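Local coordinates for fructooligosaccharide ABC transporter substrate-binding protein FusA (Streptococcus pneumoniae, PDB 5G5Y) that binds short- and long-chain fructooligosaccharides, preferring tetrasaccharides and larger, and serves as the solute-binding component of the FusABC-MsmK importer, at residues 451-456 against 460-465; 199-204 against 231-236. All blocks are in the same frame, centred on the assembly; numbering follows the deposited sequence.

Interaction 1: residues 451-456 against 460-465; sequences AEWIVN and DTEWDD
Glu462 OE1 is gripped by two donors, the indole NE1 of Trp453 at 2.8 Å and the ammonium of Lys449, while its sister OE2 takes a hydrogen bond from Asn458. The setting is a helical hairpin: helix 429-455 turns back through a short connection into helix 459-472, and the axes of these short segments, nearly antiparallel, approach to 11.4 Å. That wide spacing suits tryptophan, whose long ring fills the gap and still offers an N-H at its edge. The bond is bent, 146° at the hydrogen, and reaches OE1 from above the carboxylate plane. The extended chain of Glu462 carries the carboxylate to the indole edge, while its CB lies 3.6 Å from Trp453 NE1. Glu452 OE1 stands 4.5 Å from Glu462 OE1; Lys449 bridges both carboxylates and probably offsets their repulsion, and Arg448 holds Glu452 OE2. Beside these charged groups the indoles pack together. Trp463, its CG turned opposite the backbone N (chi1 -178°), brings its six-membered ring to that of Trp453, the planes inclined at 49°. Tyr466 meets Trp453 edge-to-face and also touches Trp463, whose ring makes a cation-pi contact with Lys228. The closest carbons of the two indoles are Trp453 CH2 and Trp463 CE3, 3.9 Å apart.

Interaction 2: residues 199-204 against 231-236; sequences AAFGIG and VKFIRQ
Phe201 reaches Phe233 with the far end of its ring: CZ lies 3.4 Å from Phe233 CB and 3.6 Å from Phe233 CG, a close apolar fit. The contact seats the loop between strands 181-183 and 210-212, which includes a 3-10 turn ending at Phe201, on helix 225-239 of this bacterial solute-binding protein; the Phe201 side chain is about 13 Å from the calcium ion of the second calcium site. The two side chains cross at about a right angle. Their ring planes are inclined at 44° and the centroids lie 5.6 Å apart. CZ and CE2 of Phe201 meet CB and CG at the root of Phe233, with CZ also near CD1. The first torsion of Phe233 (chi1 175°) swings its ring to the far side from the backbone N, which carries the rest of it past Phe201 to Thr157 and Ile161 of helix 157-169. Phenylalanine serves both places, having a flat apolar group long enough to span the gap and no polar atom to satisfy. Farther out, Phe201 also touches Pro291 and Glu229, while its carbonyl O accepts a hydrogen bond from Asn226 ND2, a second tie between loop and helix. Gly202, next in the chain, and Gly204 both have positive phi, which glycine adopts readily, and Gly204 lies close against Ala199. The turn itself is closed by Gly202 N, which donates to Ala199 O at 3.0 Å.

In the fold
Helix 225-239 joins the two contacts, whose centres lie about 14 Å apart: its residues 231-236 belong to interaction 2 and also meet both helices of the hairpin in interaction 1. Asp460 OD1 forms a salt bridge with Lys232 NZ, Arg235 NH1 probably donates to Ile454 O, and Ile454 packs on Ile234. Each contact is partly buried, yet their chemistry differs. Interaction 1 combines buried indoles with partly exposed carboxylates; interaction 2, between a loop and a helix, is wholly apolar across its segments. Interaction 1 lies near the second calcium site, where the side chain of Trp463 is about 5 Å from that of Asp223; interaction 2 is farther off.

Interaction 1: residues 451-456 against 460-465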
ATOM      1  N   ALA A 451      16.006  -9.207  15.186  1.00 14.73           N
ATOM      2  CA  ALA A 451      16.836 -10.172  14.477  1.00 14.78           C
ATOM      3  C   ALA A 451      17.787 -10.858  15.479  1.00 15.57           C
ATOM      4  O   ALA A 451      17.948 -12.080  15.426  1.00 15.10           O
ATOM      5  CB  ALA A 451      17.612  -9.483  13.368  1.00 14.40           C
ATOM      6  N   GLU A 452      18.389 -10.076  16.386  1.00 16.28           N
ATOM      7  CA  GLU A 452      19.337 -10.612  17.386  1.00 18.21           C
ATOM      8  C   GLU A 452      18.669 -11.571  18.311  1.00 15.90           C
ATOM      9  O   GLU A 452      19.241 -12.605  18.663  1.00 15.88           O
ATOM     10  CB  GLU A 452      19.943  -9.502  18.258  1.00 21.98           C
ATOM     11  CG  GLU A 452      20.951  -8.640  17.537  1.00 26.85           C
ATOM     12  CD  GLU A 452      21.452  -7.461  18.387  1.00 32.28           C
ATOM     13  OE1 GLU A 452      21.218  -7.447  19.628  1.00 30.36           O
ATOM     14  OE2 GLU A 452      22.085  -6.535  17.781  1.00 33.70           O
ATOM     15  N   TRP A 453      17.453 -11.240  18.732  1.00 13.53           N
ATOM     16  CA  TRP A 453      16.710 -12.108  19.590  1.00 14.09           C
ATOM     17  C   TRP A 453      16.338 -13.415  18.966  1.00 15.13           C
ATOM     18  O   TRP A 453      16.136 -14.397  19.693  1.00 16.06           O
ATOM     19  CB  TRP A 453      15.472 -11.423  20.135  1.00 14.27           C
ATOM     20  CG  TRP A 453      15.830 -10.292  21.082  1.00 13.94           C
ATOM     21  CD1 TRP A 453      16.893 -10.213  21.936  1.00 14.27           C
ATOM     22  CD2 TRP A 453      15.078  -9.104  21.267  1.00 14.57           C
ATOM     23  NE1 TRP A 453      16.854  -9.023  22.645  1.00 14.72           N
ATOM     24  CE2 TRP A 453      15.728  -8.340  22.271  1.00 14.55           C
ATOM     25  CE3 TRP A 453      13.887  -8.631  20.723  1.00 14.28           C
ATOM     26  CZ2 TRP A 453      15.234  -7.124  22.703  1.00 15.68           C
ATOM     27  CZ3 TRP A 453      13.395  -7.402  21.165  1.00 15.01           C
ATOM     28  CH2 TRP A 453      14.042  -6.682  22.145  1.00 14.80           C
ATOM     29  N   ILE A 454      16.221 -13.441  17.644  1.00 14.82           N
ATOM     30  CA  ILE A 454      15.916 -14.678  16.931  1.00 15.06           C
ATOM     31  C   ILE A 454      17.186 -15.503  16.649  1.00 16.08           C
ATOM     32  O   ILE A 454      17.183 -16.733  16.858  1.00 17.19           O
ATOM     33  CB  ILE A 454      15.170 -14.386  15.615  1.00 15.19           C
ATOM     34  CG1 ILE A 454      13.767 -13.851  15.954  1.00 16.31           C
ATOM     35  CG2 ILE A 454      15.083 -15.653  14.742  1.00 14.74           C
ATOM     36  CD1 ILE A 454      13.120 -13.071  14.825  1.00 16.35           C
ATOM     37  N   VAL A 455      18.232 -14.844  16.164  1.00 18.25           N
ATOM     38  CA  VAL A 455      19.439 -15.544  15.737  1.00 19.70           C
ATOM     39  C   VAL A 455      20.337 -15.853  16.924  1.00 19.94           C
ATOM     40  O   VAL A 455      20.955 -16.902  16.935  1.00 21.46           O
ATOM     41  CB  VAL A 455      20.208 -14.784  14.663  1.00 21.66           C
ATOM     42  CG1 VAL A 455      21.495 -15.516  14.297  1.00 23.17           C
ATOM     43  CG2 VAL A 455      19.348 -14.629  13.408  1.00 21.83           C
ATOM     44  N   ASN A 456      20.413 -14.955  17.908  1.00 18.77           N
ATOM     45  CA  ASN A 456      21.262 -15.163  19.092  1.00 19.34           C
ATOM     46  C   ASN A 456      20.450 -15.585  20.329  1.00 19.76           C
ATOM     47  O   ASN A 456      20.873 -16.428  21.109  1.00 19.34           O
ATOM     48  CB  ASN A 456      22.086 -13.917  19.398  1.00 19.42           C
ATOM     49  CG  ASN A 456      22.949 -14.086  20.651  1.00 20.80           C
ATOM     50  OD1 ASN A 456      23.890 -14.831  20.629  1.00 22.68           O
ATOM     51  ND2 ASN A 456      22.578 -13.445  21.741  1.00 20.56           N
ATOM     52  N   ASP A 460      14.513 -12.369  27.048  1.00 18.86           N
ATOM     53  CA  ASP A 460      13.985 -12.212  28.422  1.00 22.35           C
ATOM     54  C   ASP A 460      14.812 -11.211  29.234  1.00 21.27           C
ATOM     55  O   ASP A 460      14.245 -10.344  29.883  1.00 21.55           O
ATOM     56  CB  ASP A 460      13.873 -13.538  29.205  1.00 25.95           C
ATOM     57  CG  ASP A 460      12.771 -14.445  28.688  1.00 28.60           C
ATOM     58  OD1 ASP A 460      11.817 -13.974  28.026  1.00 29.59           O
ATOM     59  OD2 ASP A 460      12.862 -15.669  28.937  1.00 34.50           O
ATOM     60  N   THR A 461      16.135 -11.279  29.133  1.00 18.63           N
ATOM     61  CA  THR A 461      16.990 -10.415  29.941  1.00 19.44           C
ATOM     62  C   THR A 461      17.129  -9.008  29.371  1.00 19.23           C
ATOM     63  O   THR A 461      17.301  -8.045  30.124  1.00 18.53           O
ATOM     64  CB  THR A 461      18.359 -11.095  30.196  1.00 20.15           C
ATOM     65  OG1 THR A 461      18.084 -12.324  30.868  1.00 22.11           O
ATOM     66  CG2 THR A 461      19.240 -10.252  31.075  1.00 20.26           C
ATOM     67  N   GLU A 462      17.012  -8.884  28.052  1.00 16.27           N
ATOM     68  CA  GLU A 462      17.276  -7.638  27.363  1.00 16.27           C
ATOM     69  C   GLU A 462      16.017  -6.778  27.176  1.00 15.87           C
ATOM     70  O   GLU A 462      16.141  -5.602  26.814  1.00 14.25           O
ATOM     71  CB  GLU A 462      17.868  -7.940  25.977  1.00 17.42           C
ATOM     72  CG  GLU A 462      19.258  -8.540  26.045  1.00 19.66           C
ATOM     73  CD  GLU A 462      19.919  -8.756  24.690  1.00 20.82           C
ATOM     74  OE1 GLU A 462      19.403  -8.264  23.643  1.00 19.03           O
ATOM     75  OE2 GLU A 462      21.014  -9.375  24.699  1.00 21.56           O
ATOM     76  N   TRP A 463      14.845  -7.371  27.416  1.00 14.80           N
ATOM     77  CA  TRP A 463      13.563  -6.718  27.107  1.00 16.08           C
ATOM     78  C   TRP A 463      13.374  -5.378  27.813  1.00 17.30           C
ATOM     79  O   TRP A 463      13.040  -4.372  27.160  1.00 15.53           O
ATOM     80  CB  TRP A 463      12.404  -7.678  27.375  1.00 16.64           C
ATOM     81  CG  TRP A 463      11.032  -7.129  27.041  1.00 16.85           C
ATOM     82  CD1 TRP A 463      10.073  -6.737  27.922  1.00 17.81           C
ATOM     83  CD2 TRP A 463      10.485  -6.949  25.733  1.00 16.58           C
ATOM     84  NE1 TRP A 463       8.951  -6.307  27.234  1.00 17.47           N
ATOM     85  CE2 TRP A 463       9.182  -6.432  25.891  1.00 16.76           C
ATOM     86  CE3 TRP A 463      10.975  -7.179  24.431  1.00 15.71           C
ATOM     87  CZ2 TRP A 463       8.364  -6.136  24.802  1.00 16.66           C
ATOM     88  CZ3 TRP A 463      10.160  -6.899  23.354  1.00 16.55           C
ATOM     89  CH2 TRP A 463       8.864  -6.383  23.546  1.00 16.38           C
ATOM     90  N   ASP A 464      13.597  -5.351  29.127  1.00 19.30           N
ATOM     91  CA  ASP A 464      13.364  -4.122  29.913  1.00 21.05           C
ATOM     92  C   ASP A 464      14.283  -2.981  29.464  1.00 20.57           C
ATOM     93  O   ASP A 464      13.811  -1.840  29.271  1.00 19.79           O
ATOM     94  CB  ASP A 464      13.462  -4.368  31.434  1.00 23.23           C
ATOM     95  CG  ASP A 464      12.223  -5.040  32.014  1.00 27.97           C
ATOM     96  OD1 ASP A 464      11.200  -5.228  31.304  1.00 31.75           O
ATOM     97  OD2 ASP A 464      12.263  -5.382  33.218  1.00 32.62           O
ATOM     98  N   ASP A 465      15.559  -3.272  29.216  1.00 18.95           N
ATOM     99  CA  ASP A 465      16.463  -2.202  28.733  1.00 20.08           C
ATOM    100  C   ASP A 465      16.101  -1.714  27.319  1.00 18.38           C
ATOM    101  O   ASP A 465      16.320  -0.556  26.965  1.00 16.48           O
ATOM    102  CB  ASP A 465      17.929  -2.633  28.708  1.00 22.24           C
ATOM    103  CG  ASP A 465      18.570  -2.669  30.099  1.00 25.51           C
ATOM    104  OD1 ASP A 465      17.992  -2.175  31.066  1.00 26.89           O
ATOM    105  OD2 ASP A 465      19.686  -3.204  30.210  1.00 27.48           O
TER

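Interaction 2: residues 199-204 against 231-236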
ATOM      1  N   ALA A 199       0.166 -11.686  15.676  1.00 13.18           N
ATOM      2  CA  ALA A 199      -1.214 -11.544  16.116  1.00 12.79           C
ATOM      3  C   ALA A 199      -1.788 -12.828  16.736  1.00 13.64           C
ATOM      4  O   ALA A 199      -2.732 -12.761  17.539  1.00 12.77           O
ATOM      5  CB  ALA A 199      -2.096 -11.053  14.967  1.00 13.50           C
ATOM      6  N   ALA A 200      -1.176 -13.973  16.436  1.00 14.25           N
ATOM      7  CA  ALA A 200      -1.487 -15.195  17.179  1.00 15.17           C
ATOM      8  C   ALA A 200      -1.263 -15.069  18.672  1.00 16.02           C
ATOM      9  O   ALA A 200      -1.882 -15.832  19.422  1.00 18.26           O
ATOM     10  CB  ALA A 200      -0.749 -16.406  16.606  1.00 16.52           C
ATOM     11  N   PHE A 201      -0.453 -14.088  19.104  1.00 14.71           N
ATOM     12  CA  PHE A 201      -0.116 -13.888  20.510  1.00 14.54           C
ATOM     13  C   PHE A 201      -0.874 -12.743  21.109  1.00 14.60           C
ATOM     14  O   PHE A 201      -0.621 -12.326  22.247  1.00 13.74           O
ATOM     15  CB  PHE A 201       1.413 -13.744  20.654  1.00 15.19           C
ATOM     16  CG  PHE A 201       2.139 -14.963  20.169  1.00 15.25           C
ATOM     17  CD1 PHE A 201       2.323 -16.043  21.019  1.00 16.48           C
ATOM     18  CD2 PHE A 201       2.506 -15.089  18.833  1.00 15.53           C
ATOM     19  CE1 PHE A 201       2.909 -17.215  20.534  1.00 17.11           C
ATOM     20  CE2 PHE A 201       3.069 -16.255  18.344  1.00 15.91           C
ATOM     21  CZ  PHE A 201       3.303 -17.309  19.215  1.00 15.87           C
ATOM     22  N   GLY A 202      -1.846 -12.233  20.357  1.00 13.93           N
ATOM     23  CA  GLY A 202      -2.575 -11.070  20.762  1.00 13.84           C
ATOM     24  C   GLY A 202      -1.978  -9.816  20.163  1.00 14.18           C
ATOM     25  O   GLY A 202      -0.751  -9.648  20.144  1.00 14.89           O
ATOM     26  N   ILE A 203      -2.867  -8.946  19.650  1.00 14.30           N
ATOM     27  CA  ILE A 203      -2.512  -7.590  19.174  1.00 14.30           C
ATOM     28  C   ILE A 203      -1.743  -7.572  17.859  1.00 12.75           C
ATOM     29  O   ILE A 203      -2.185  -6.953  16.860  1.00 11.93           O
ATOM     30  CB  ILE A 203      -1.777  -6.752  20.244  1.00 14.96           C
ATOM     31  CG1 ILE A 203      -2.649  -6.688  21.495  1.00 17.09           C
ATOM     32  CG2 ILE A 203      -1.524  -5.354  19.716  1.00 15.47           C
ATOM     33  CD1 ILE A 203      -2.070  -5.942  22.673  1.00 19.44           C
ATOM     34  N   GLY A 204      -0.567  -8.183  17.872  1.00 12.43           N
ATOM     35  CA  GLY A 204       0.200  -8.344  16.656  1.00 12.93           C
ATOM     36  C   GLY A 204       1.033  -7.126  16.316  1.00 13.24           C
ATOM     37  O   GLY A 204       1.414  -6.354  17.202  1.00 11.89           O
ATOM     38  N   VAL A 231       8.199 -12.872  19.264  1.00 14.51           N
ATOM     39  CA  VAL A 231       9.621 -13.003  19.014  1.00 15.04           C
ATOM     40  C   VAL A 231      10.130 -14.338  19.575  1.00 15.67           C
ATOM     41  O   VAL A 231      10.887 -15.037  18.896  1.00 15.81           O
ATOM     42  CB  VAL A 231      10.438 -11.806  19.573  1.00 14.81           C
ATOM     43  CG1 VAL A 231      11.925 -12.043  19.340  1.00 15.48           C
ATOM     44  CG2 VAL A 231      10.034 -10.516  18.904  1.00 15.18           C
ATOM     45  N   LYS A 232       9.676 -14.701  20.766  1.00 15.70           N
ATOM     46  CA  LYS A 232      10.095 -15.949  21.407  1.00 16.84           C
ATOM     47  C   LYS A 232       9.644 -17.138  20.557  1.00 16.96           C
ATOM     48  O   LYS A 232      10.356 -18.127  20.468  1.00 15.55           O
ATOM     49  CB  LYS A 232       9.556 -16.055  22.812  1.00 17.22           C
ATOM     50  CG  LYS A 232      10.260 -15.080  23.736  1.00 18.74           C
ATOM     51  CD  LYS A 232       9.662 -15.106  25.119  1.00 23.07           C
ATOM     52  CE  LYS A 232      10.090 -16.362  25.846  1.00 27.18           C
ATOM     53  NZ  LYS A 232      10.064 -16.147  27.316  1.00 32.92           N
ATOM     54  N   PHE A 233       8.516 -16.990  19.868  1.00 16.38           N
ATOM     55  CA  PHE A 233       8.041 -18.060  18.964  1.00 17.48           C
ATOM     56  C   PHE A 233       8.966 -18.227  17.751  1.00 18.35           C
ATOM     57  O   PHE A 233       9.392 -19.345  17.430  1.00 19.41           O
ATOM     58  CB  PHE A 233       6.583 -17.802  18.504  1.00 17.68           C
ATOM     59  CG  PHE A 233       6.095 -18.797  17.496  1.00 17.93           C
ATOM     60  CD1 PHE A 233       5.752 -20.097  17.897  1.00 18.22           C
ATOM     61  CD2 PHE A 233       5.959 -18.453  16.163  1.00 18.70           C
ATOM     62  CE1 PHE A 233       5.333 -21.035  16.968  1.00 18.31           C
ATOM     63  CE2 PHE A 233       5.511 -19.404  15.222  1.00 19.11           C
ATOM     64  CZ  PHE A 233       5.186 -20.678  15.632  1.00 19.17           C
ATOM     65  N   ILE A 234       9.331 -17.118  17.098  1.00 17.08           N
ATOM     66  CA  ILE A 234      10.213 -17.198  15.946  1.00 15.73           C
ATOM     67  C   ILE A 234      11.602 -17.745  16.417  1.00 16.18           C
ATOM     68  O   ILE A 234      12.216 -18.571  15.706  1.00 15.96           O
ATOM     69  CB  ILE A 234      10.346 -15.850  15.215  1.00 16.10           C
ATOM     70  CG1 ILE A 234       8.958 -15.312  14.759  1.00 15.96           C
ATOM     71  CG2 ILE A 234      11.270 -15.991  13.996  1.00 16.22           C
ATOM     72  CD1 ILE A 234       8.162 -16.227  13.863  1.00 16.19           C
ATOM     73  N   ARG A 235      12.055 -17.313  17.591  1.00 14.51           N
ATOM     74  CA  ARG A 235      13.283 -17.906  18.210  1.00 15.61           C
ATOM     75  C   ARG A 235      13.215 -19.450  18.365  1.00 16.38           C
ATOM     76  O   ARG A 235      14.187 -20.150  18.094  1.00 17.42           O
ATOM     77  CB  ARG A 235      13.590 -17.242  19.530  1.00 16.21           C
ATOM     78  CG  ARG A 235      14.707 -17.895  20.330  1.00 16.37           C
ATOM     79  CD  ARG A 235      16.043 -17.861  19.624  1.00 16.53           C
ATOM     80  NE  ARG A 235      17.065 -18.579  20.403  1.00 18.59           N
ATOM     81  CZ  ARG A 235      18.327 -18.774  20.017  1.00 19.49           C
ATOM     82  NH1 ARG A 235      18.772 -18.305  18.875  1.00 18.78           N
ATOM     83  NH2 ARG A 235      19.154 -19.472  20.794  1.00 22.29           N
ATOM     84  N   GLN A 236      12.087 -19.954  18.820  1.00 16.10           N
ATOM     85  CA  GLN A 236      11.845 -21.402  18.861  1.00 19.30           C
ATOM     86  C   GLN A 236      12.032 -22.040  17.509  1.00 17.95           C
ATOM     87  O   GLN A 236      12.706 -23.070  17.418  1.00 17.96           O
ATOM     88  CB  GLN A 236      10.449 -21.741  19.355  1.00 22.04           C
ATOM     89  CG  GLN A 236      10.182 -21.528  20.824  1.00 24.66           C
ATOM     90  CD  GLN A 236       8.722 -21.882  21.148  1.00 28.79           C
ATOM     91  OE1 GLN A 236       7.835 -21.029  21.092  1.00 29.83           O
ATOM     92  NE2 GLN A 236       8.470 -23.151  21.426  1.00 28.97           N
TER